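Local coordinates for BH1974 protein (Bacillus halodurans, PDB 3ON5), which probably assists maturation of molybdenum-cofactor enzymes such as xanthine dehydrogenase, as a member of the XdhC and CoxI family, at residues L319-Q324 with A330-A335; S165-E170 with G174-W179. One frame throughout, in Å; residues are numbered along the deposited sequence.

Contact 1: residues L319-Q324 with A330-A335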
loop_
_atom_site.group_PDB
_atom_site.type_symbol
_atom_site.label_atom_id
_atom_site.label_comp_id
_atom_site.label_asym_id
_atom_site.label_seq_id
_atom_site.Cartn_x
_atom_site.Cartn_y
_atom_site.Cartn_z
ATOM N N LEU A 319 21.317 -26.890 15.438
ATOM C CA LEU A 319 21.855 -26.379 16.699
ATOM C C LEU A 319 20.978 -26.840 17.862
ATOM O O LEU A 319 19.767 -27.052 17.669
ATOM C CB LEU A 319 21.967 -24.847 16.680
ATOM C CG LEU A 319 22.783 -24.218 15.555
ATOM C CD1 LEU A 319 22.900 -22.734 15.781
ATOM C CD2 LEU A 319 24.175 -24.830 15.457
ATOM N N SER A 320 21.568 -27.057 19.053
ATOM C CA SER A 320 20.702 -27.560 20.109
ATOM C C SER A 320 20.060 -26.382 20.811
ATOM O O SER A 320 20.664 -25.747 21.678
ATOM C CB SER A 320 21.437 -28.473 21.077
ATOM O OG SER A 320 20.454 -29.196 21.802
ATOM N N ILE A 321 18.843 -26.054 20.354
ATOM C CA ILE A 321 18.009 -24.963 20.848
ATOM C C ILE A 321 16.715 -25.587 21.390
ATOM O O ILE A 321 15.754 -24.868 21.652
ATOM C CB ILE A 321 17.764 -23.870 19.761
ATOM C CG1 ILE A 321 16.878 -24.382 18.588
ATOM C CG2 ILE A 321 19.100 -23.281 19.288
ATOM C CD1 ILE A 321 16.532 -23.409 17.463
ATOM N N ASP A 322 16.716 -26.933 21.590
ATOM C CA ASP A 322 15.602 -27.744 22.116
ATOM C C ASP A 322 14.313 -27.463 21.304
ATOM O O ASP A 322 13.216 -27.360 21.867
ATOM C CB ASP A 322 15.388 -27.482 23.638
ATOM C CG ASP A 322 14.357 -28.357 24.347
ATOM O OD1 ASP A 322 14.161 -29.530 23.917
ATOM O OD2 ASP A 322 13.779 -27.891 25.363
ATOM N N ALA A 323 14.467 -27.359 19.967
ATOM C CA ALA A 323 13.403 -27.098 19.006
ATOM C C ALA A 323 12.312 -28.166 19.066
ATOM O O ALA A 323 12.620 -29.344 19.272
ATOM C CB ALA A 323 13.993 -27.048 17.613
ATOM N N GLN A 324 11.040 -27.752 18.913
ATOM C CA GLN A 324 9.887 -28.657 18.900
ATOM C C GLN A 324 8.979 -28.335 17.717
ATOM O O GLN A 324 8.576 -27.183 17.546
ATOM C CB GLN A 324 9.105 -28.590 20.215
ATOM C CG GLN A 324 9.812 -29.281 21.383
ATOM C CD GLN A 324 9.116 -29.033 22.692
ATOM O OE1 GLN A 324 7.890 -28.869 22.759
ATOM N NE2 GLN A 324 9.891 -29.001 23.768
ATOM N N ALA A 330 13.337 -26.760 11.555
ATOM C CA ALA A 330 13.768 -26.141 10.297
ATOM C C ALA A 330 14.674 -24.930 10.566
ATOM O O ALA A 330 15.702 -24.818 9.898
ATOM C CB ALA A 330 12.566 -25.728 9.476
ATOM N N ILE A 331 14.337 -24.069 11.570
ATOM C CA ILE A 331 15.153 -22.905 11.945
ATOM C C ILE A 331 16.495 -23.398 12.436
ATOM O O ILE A 331 17.526 -22.888 12.006
ATOM C CB ILE A 331 14.461 -21.993 13.003
ATOM C CG1 ILE A 331 13.274 -21.188 12.416
ATOM C CG2 ILE A 331 15.455 -21.061 13.694
ATOM C CD1 ILE A 331 13.558 -20.025 11.470
ATOM N N SER A 332 16.472 -24.419 13.309
ATOM C CA SER A 332 17.640 -25.054 13.915
ATOM C C SER A 332 18.612 -25.564 12.842
ATOM O O SER A 332 19.818 -25.355 12.963
ATOM C CB SER A 332 17.184 -26.198 14.809
ATOM O OG SER A 332 18.302 -26.845 15.381
ATOM N N ILE A 333 18.080 -26.163 11.768
ATOM C CA ILE A 333 18.893 -26.725 10.698
ATOM C C ILE A 333 19.493 -25.589 9.870
ATOM O O ILE A 333 20.696 -25.616 9.629
ATOM C CB ILE A 333 18.078 -27.723 9.824
ATOM C CG1 ILE A 333 17.597 -28.925 10.673
ATOM C CG2 ILE A 333 18.918 -28.214 8.648
ATOM C CD1 ILE A 333 16.459 -29.672 10.087
ATOM N N VAL A 334 18.688 -24.588 9.466
ATOM C CA VAL A 334 19.167 -23.462 8.645
ATOM C C VAL A 334 20.228 -22.664 9.453
ATOM O O VAL A 334 21.266 -22.310 8.885
ATOM C CB VAL A 334 18.025 -22.565 8.129
ATOM C CG1 VAL A 334 18.575 -21.487 7.217
ATOM C CG2 VAL A 334 17.013 -23.393 7.352
ATOM N N ALA A 335 20.018 -22.482 10.778
ATOM C CA ALA A 335 20.978 -21.853 11.703
ATOM C C ALA A 335 22.329 -22.584 11.649
ATOM O O ALA A 335 23.361 -21.948 11.423
ATOM C CB ALA A 335 20.424 -21.862 13.116
#
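Ser332, on helix 326-343, meets the preceding loop at Leu319, Ile321 and Ala323. That loop leaves edge strand 313-314 of the parallel, Rossmann-type sheet and packs on the helix that follows it. From its base outward, CB packs against apolar groups: Ile321 CD1 lies 3.9 Å from Ser332 CB, and Ala323 CB is 4.3 Å from the same carbon. At the tip, OG stands opposite its own backbone N (chi1 179°), a torsion that carries the hydroxyl to the carbonyl of Leu319. Ser332 OG donates to Leu319 O over 2.7 Å, lying in the carbonyl plane on a lone pair with a C=O...donor angle of 130°. The backbone adds a second bond, Leu319 N to Ser332 O at 3.3 Å; its donor sits 56° above the carbonyl plane, although the N-H points well at the oxygen. Leu319 O also takes a weak bond from Ile321 N. One turn further along the helix, Leu319 CD1 rests on Ala335 CB at 3.7 Å. Ile321 also packs on Ile338 of the second subunit, which places the loop beside the interface. The chemistry implies that two polar links probably hold the start of the loop to the helix, with apolar contacts on Ser332 CB and Ala335 CB beside them.

Contact 2: residues S165-E170 with G174-W179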
loop_
_atom_site.group_PDB
_atom_site.type_symbol
_atom_site.label_atom_id
_atom_site.label_comp_id
_atom_site.label_asym_id
_atom_site.label_seq_id
_atom_site.Cartn_x
_atom_site.Cartn_y
_atom_site.Cartn_z
ATOM N N SER A 165 43.566 -17.350 -18.359
ATOM C CA SER A 165 43.565 -16.692 -19.663
ATOM C C SER A 165 42.181 -16.166 -20.071
ATOM O O SER A 165 42.121 -15.154 -20.769
ATOM C CB SER A 165 44.061 -17.655 -20.734
ATOM N N VAL A 166 41.085 -16.839 -19.650
ATOM C CA VAL A 166 39.718 -16.500 -20.062
ATOM C C VAL A 166 39.105 -15.452 -19.135
ATOM O O VAL A 166 38.775 -15.758 -17.984
ATOM C CB VAL A 166 38.830 -17.760 -20.102
ATOM C CG1 VAL A 166 37.450 -17.446 -20.690
ATOM C CG2 VAL A 166 39.511 -18.889 -20.868
ATOM N N TYR A 167 38.894 -14.228 -19.662
ATOM C CA TYR A 167 38.311 -13.111 -18.912
ATOM C C TYR A 167 37.546 -12.178 -19.841
ATOM O O TYR A 167 37.820 -12.158 -21.033
ATOM C CB TYR A 167 39.395 -12.330 -18.148
ATOM C CG TYR A 167 40.301 -11.475 -19.005
ATOM C CD1 TYR A 167 41.444 -12.004 -19.591
ATOM C CD2 TYR A 167 40.060 -10.116 -19.166
ATOM C CE1 TYR A 167 42.301 -11.212 -20.359
ATOM C CE2 TYR A 167 40.905 -9.316 -19.940
ATOM C CZ TYR A 167 42.029 -9.866 -20.530
ATOM O OH TYR A 167 42.851 -9.069 -21.297
ATOM N N PHE A 168 36.571 -11.415 -19.293
ATOM C CA PHE A 168 35.778 -10.448 -20.060
ATOM C C PHE A 168 35.529 -9.174 -19.237
ATOM O O PHE A 168 35.852 -9.144 -18.053
ATOM C CB PHE A 168 34.457 -11.052 -20.537
ATOM C CG PHE A 168 33.482 -11.537 -19.504
ATOM C CD1 PHE A 168 33.524 -12.849 -19.048
ATOM C CD2 PHE A 168 32.435 -10.726 -19.079
ATOM C CE1 PHE A 168 32.568 -13.325 -18.142
ATOM C CE2 PHE A 168 31.494 -11.197 -18.152
ATOM C CZ PHE A 168 31.557 -12.499 -17.705
ATOM N N GLY A 169 35.020 -8.123 -19.879
ATOM C CA GLY A 169 34.758 -6.851 -19.215
ATOM C C GLY A 169 35.367 -5.646 -19.905
ATOM O O GLY A 169 35.410 -5.602 -21.137
ATOM N N GLU A 170 35.830 -4.653 -19.122
ATOM C CA GLU A 170 36.457 -3.432 -19.637
ATOM C C GLU A 170 37.888 -3.339 -19.083
ATOM O O GLU A 170 38.235 -2.427 -18.324
ATOM C CB GLU A 170 35.619 -2.172 -19.307
ATOM C CG GLU A 170 34.239 -2.159 -19.946
ATOM C CD GLU A 170 34.156 -2.208 -21.455
ATOM O OE1 GLU A 170 34.958 -1.515 -22.123
ATOM O OE2 GLU A 170 33.240 -2.890 -21.969
ATOM N N GLY A 174 47.214 -5.482 -19.194
ATOM C CA GLY A 174 47.601 -6.878 -19.322
ATOM C C GLY A 174 46.636 -7.947 -18.862
ATOM O O GLY A 174 45.423 -7.835 -19.032
ATOM N N HIS A 175 47.217 -9.035 -18.351
ATOM C CA HIS A 175 46.528 -10.197 -17.812
ATOM C C HIS A 175 45.976 -9.784 -16.465
ATOM O O HIS A 175 46.765 -9.396 -15.603
ATOM C CB HIS A 175 47.495 -11.405 -17.721
ATOM C CG HIS A 175 48.351 -11.606 -18.947
ATOM N ND1 HIS A 175 49.510 -10.862 -19.153
ATOM C CD2 HIS A 175 48.192 -12.460 -19.990
ATOM C CE1 HIS A 175 50.007 -11.279 -20.308
ATOM N NE2 HIS A 175 49.254 -12.242 -20.849
ATOM N N PRO A 176 44.646 -9.700 -16.280
ATOM C CA PRO A 176 44.120 -9.239 -14.982
ATOM C C PRO A 176 44.596 -10.117 -13.819
ATOM O O PRO A 176 44.909 -9.580 -12.760
ATOM C CB PRO A 176 42.608 -9.324 -15.158
ATOM C CG PRO A 176 42.403 -10.251 -16.306
ATOM C CD PRO A 176 43.557 -10.044 -17.209
ATOM N N VAL A 177 44.720 -11.445 -14.051
ATOM C CA VAL A 177 45.188 -12.438 -13.074
ATOM C C VAL A 177 46.620 -12.097 -12.613
ATOM O O VAL A 177 46.893 -12.099 -11.407
ATOM C CB VAL A 177 45.122 -13.879 -13.649
ATOM C CG1 VAL A 177 45.519 -14.915 -12.599
ATOM C CG2 VAL A 177 43.737 -14.185 -14.179
ATOM N N GLU A 178 47.518 -11.783 -13.571
ATOM C CA GLU A 178 48.904 -11.465 -13.250
ATOM C C GLU A 178 48.981 -10.094 -12.549
ATOM O O GLU A 178 49.844 -9.903 -11.693
ATOM C CB GLU A 178 49.793 -11.506 -14.501
ATOM C CG GLU A 178 51.273 -11.644 -14.170
ATOM C CD GLU A 178 51.989 -12.723 -14.954
ATOM O OE1 GLU A 178 52.025 -12.639 -16.201
ATOM O OE2 GLU A 178 52.550 -13.638 -14.308
ATOM N N TRP A 179 48.057 -9.172 -12.868
ATOM C CA TRP A 179 47.998 -7.849 -12.243
ATOM C C TRP A 179 47.625 -7.976 -10.758
ATOM O O TRP A 179 48.161 -7.236 -9.930
ATOM C CB TRP A 179 46.992 -6.937 -12.978
ATOM C CG TRP A 179 46.921 -5.552 -12.423
ATOM C CD1 TRP A 179 47.753 -4.515 -12.716
ATOM C CD2 TRP A 179 45.973 -5.052 -11.472
ATOM N NE1 TRP A 179 47.386 -3.397 -12.004
ATOM C CE2 TRP A 179 46.296 -3.697 -11.232
ATOM C CE3 TRP A 179 44.871 -5.613 -10.805
ATOM C CZ2 TRP A 179 45.561 -2.896 -10.359
ATOM C CZ3 TRP A 179 44.139 -4.812 -9.944
ATOM C CH2 TRP A 179 44.488 -3.473 -9.728
#
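Tyr167 and Pro176 meet chiefly through a CH-pi contact, between an edge strand of the central domain's antiparallel sheet and the first residue of helix 176-181, right after N-cap residue His175. Pro176 CD stands 3.5 Å from the centroid of the Tyr167 ring, only 10° off the ring normal, which puts the methylene over the middle of one face. The tyrosine torsion explains the placement: with chi1 at 73°, CG sits between the backbone N and the carbonyl carbon, and the ring is laid across the proline. Apolar packing extends the same overlap. Pro176 CG lies 3.6 Å from Tyr167 CG, near the root of the ring, whereas Pro176 CD approaches Tyr167 CE1, also at 3.6 Å. Polar contact is slight: Tyr167 OH comes within 3.6 Å of Gly174 O, too loosely to count as a hydrogen bond. An alanine at Tyr167 would remove the ring and is likely to leave the Pro176 methylenes without their aromatic cover, opening a gap between strand and helix. Elsewhere Pro176 touches Ala159 and Ile161 of the adjoining strand 155-161. What joins strand 167-168 to the helix here is therefore largely two proline methylenes against one face of the tyrosine ring, through dispersion and weak CH-pi attraction rather than hydrogen bonds.

Overall arrangement
Contact 1 and contact 2 lie on opposite sides of the chain's centre, about 44 Å apart between their centres, and they share no elements. Contact 1 belongs to the XdhC Rossmann domain range, where the loop after strand 313-314 packs against helix 326-343, which follows it; three of its five touching residues are buried, and the second subunit packs directly on the loop and helix. Contact 2, in the BH1974-like central range, joins an outermost strand of the antiparallel sheet to helix 176-181, is partly buried and is touched by no other chain. Chemistry differs accordingly: two hydrogen bonds plus aliphatic packing in the first, aromatic-proline packing without hydrogen bonds between the segments in the second.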